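Long-range contact in amidohydrolase 3 domain-containing protein (Bacillus thuringiensis serovar konkukian, PDB 3GGM), which is of unknown function but probably belongs, as the N-terminal piece of a longer amidohydrolase-family protein, to an enzyme hydrolysing non-peptide carbon-nitrogen bonds: residues D5-N10 with L42-E47. Residues are numbered along the deposited sequence; the frame is centred on the assembly and turned at random.
Sequences DMILYN and LNSATE
Ile7 and Leu42 bring the two backbones to their nearest approach, 7.2 Å between CA atoms, where the turn at 42-45, closed by a backbone hydrogen bond from Ala45 N to Leu42 O, lies across one face of strand 6-9; no hydrogen bond joins the segments, and side chains alone bridge them. Leu42 CD1 sits over the centre of the Tyr9 ring, 3.8 Å from the centroid and 11° off the normal, a CH-pi contact in which a methyl hydrogen can face the pi cloud. In Tyr9, chi1 of 65° sets the ring between the backbone N and carbonyl carbon, and chi2 turns its face to Leu42. The other branch, Leu42 CD2, lies between Ile7 CG2, at 3.8 Å, and Tyr9 CD1, so a branched leucine suits a place between an aromatic face and a methyl. In the fold, strand 6-9 runs between strands 22-29 and 50-53 of a mixed sheet, and the turn belongs to the connection from strand 32-37 to strand 50-53, which pairs parallel with 6-9; this small beta domain is consistent with the one that accompanies the catalytic barrel in many amidohydrolases. Farther along, CD1 at the tip of Ile7 reaches Ala45 CB at 3.7 Å, where a lone methyl fits the close approach. The extended chain of Ile7, chi2 -178°, carries CD1 that far. Ser44 OG, hydrogen-bonded to Leu41 O within its own loop, makes only a van der Waals contact with this methyl. Leu8, whose CB points away from the turn, instead packs against Ile26 and Ile28 of strand 22-29 and against His69 of a neighbouring subunit.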
loop_
_atom_site.group_PDB
_atom_site.type_symbol
_atom_site.label_atom_id
_atom_site.label_comp_id
_atom_site.label_asym_id
_atom_site.label_seq_id
_atom_site.Cartn_x
_atom_site.Cartn_y
_atom_site.Cartn_z
ATOM N N ASP A 5 0.959 -10.087 -22.793
ATOM C CA ASP A 5 1.377 -11.300 -22.103
ATOM C C ASP A 5 0.361 -11.665 -21.033
ATOM O O ASP A 5 0.163 -12.839 -20.723
ATOM C CB ASP A 5 2.746 -11.112 -21.442
ATOM C CG ASP A 5 3.828 -10.752 -22.439
ATOM O OD1 ASP A 5 3.782 -11.270 -23.577
ATOM O OD2 ASP A 5 4.724 -9.961 -22.077
ATOM N N MET A 6 -0.296 -10.649 -20.485
ATOM C CA MET A 6 -1.272 -10.857 -19.426
ATOM C C MET A 6 -2.464 -9.919 -19.571
ATOM O O MET A 6 -2.316 -8.781 -20.004
ATOM C CB MET A 6 -0.590 -10.624 -18.073
ATOM C CG MET A 6 -1.531 -10.447 -16.896
ATOM S SD MET A 6 -2.375 -11.960 -16.420
ATOM C CE MET A 6 -1.000 -12.829 -15.596
ATOM N N ILE A 7 -3.642 -10.413 -19.203
ATOM C CA ILE A 7 -4.864 -9.620 -19.247
ATOM C C ILE A 7 -5.683 -9.923 -18.000
ATOM O O ILE A 7 -6.127 -11.051 -17.804
ATOM C CB ILE A 7 -5.733 -9.950 -20.475
ATOM C CG1 ILE A 7 -5.024 -9.499 -21.755
ATOM C CG2 ILE A 7 -7.096 -9.274 -20.337
ATOM C CD1 ILE A 7 -5.828 -9.731 -23.019
ATOM N N LEU A 8 -5.843 -8.923 -17.139
ATOM C CA LEU A 8 -6.640 -9.096 -15.936
ATOM C C LEU A 8 -7.956 -8.410 -16.266
ATOM O O LEU A 8 -7.954 -7.247 -16.672
ATOM C CB LEU A 8 -5.986 -8.412 -14.735
ATOM C CG LEU A 8 -4.624 -8.924 -14.252
ATOM C CD1 LEU A 8 -3.519 -8.395 -15.155
ATOM C CD2 LEU A 8 -4.385 -8.443 -12.832
ATOM N N TYR A 9 -9.069 -9.124 -16.118
ATOM C CA TYR A 9 -10.376 -8.536 -16.425
ATOM C C TYR A 9 -11.438 -8.829 -15.369
ATOM O O TYR A 9 -11.199 -9.565 -14.412
ATOM C CB TYR A 9 -10.875 -9.028 -17.784
ATOM C CG TYR A 9 -11.153 -10.515 -17.808
ATOM C CD1 TYR A 9 -10.112 -11.442 -17.805
ATOM C CD2 TYR A 9 -12.463 -10.992 -17.774
ATOM C CE1 TYR A 9 -10.373 -12.823 -17.763
ATOM C CE2 TYR A 9 -12.734 -12.358 -17.732
ATOM C CZ TYR A 9 -11.690 -13.267 -17.725
ATOM O OH TYR A 9 -11.978 -14.612 -17.670
ATOM N N ASN A 10 -12.615 -8.240 -15.572
ATOM C CA ASN A 10 -13.757 -8.382 -14.676
ATOM C C ASN A 10 -13.441 -7.966 -13.239
ATOM O O ASN A 10 -13.837 -8.633 -12.267
ATOM C CB ASN A 10 -14.291 -9.820 -14.725
ATOM C CG ASN A 10 -15.555 -9.996 -13.917
ATOM O OD1 ASN A 10 -16.446 -9.153 -13.959
ATOM N ND2 ASN A 10 -15.649 -11.108 -13.184
ATOM N N LEU A 42 -10.082 -8.822 -24.174
ATOM C CA LEU A 42 -9.831 -10.243 -24.381
ATOM C C LEU A 42 -9.768 -10.612 -25.870
ATOM O O LEU A 42 -9.251 -11.668 -26.227
ATOM C CB LEU A 42 -10.904 -11.072 -23.667
ATOM C CG LEU A 42 -10.836 -11.019 -22.140
ATOM C CD1 LEU A 42 -12.108 -11.628 -21.512
ATOM C CD2 LEU A 42 -9.583 -11.772 -21.686
ATOM N N ASN A 43 -10.283 -9.744 -26.737
ATOM C CA ASN A 43 -10.250 -10.015 -28.171
ATOM C C ASN A 43 -8.835 -9.897 -28.725
ATOM O O ASN A 43 -8.532 -10.429 -29.797
ATOM C CB ASN A 43 -11.168 -9.057 -28.933
ATOM C CG ASN A 43 -12.622 -9.211 -28.546
ATOM O OD1 ASN A 43 -13.104 -10.325 -28.357
ATOM N ND2 ASN A 43 -13.332 -8.091 -28.431
ATOM N N SER A 44 -7.969 -9.207 -27.990
ATOM C CA SER A 44 -6.582 -9.008 -28.415
ATOM C C SER A 44 -5.683 -10.146 -27.952
ATOM O O SER A 44 -4.539 -10.264 -28.390
ATOM C CB SER A 44 -6.045 -7.699 -27.844
ATOM O OG SER A 44 -5.822 -7.828 -26.448
ATOM N N ALA A 45 -6.205 -10.981 -27.063
ATOM C CA ALA A 45 -5.446 -12.099 -26.524
ATOM C C ALA A 45 -5.259 -13.251 -27.514
ATOM O O ALA A 45 -6.016 -13.396 -28.473
ATOM C CB ALA A 45 -6.132 -12.618 -25.264
ATOM N N THR A 46 -4.234 -14.061 -27.264
ATOM C CA THR A 46 -3.938 -15.244 -28.071
ATOM C C THR A 46 -3.488 -16.338 -27.104
ATOM O O THR A 46 -3.273 -16.075 -25.922
ATOM C CB THR A 46 -2.810 -14.996 -29.111
ATOM O OG1 THR A 46 -1.585 -14.688 -28.438
ATOM C CG2 THR A 46 -3.184 -13.854 -30.034
ATOM N N GLU A 47 -3.353 -17.558 -27.611
ATOM C CA GLU A 47 -2.942 -18.707 -26.808
ATOM C C GLU A 47 -1.897 -18.386 -25.735
ATOM O O GLU A 47 -1.962 -18.907 -24.621
ATOM C CB GLU A 47 -2.395 -19.803 -27.733
ATOM C CG GLU A 47 -3.399 -20.318 -28.762
ATOM C CD GLU A 47 -4.327 -21.386 -28.203
ATOM O OE1 GLU A 47 -3.833 -22.490 -27.867
ATOM O OE2 GLU A 47 -5.546 -21.124 -28.101
#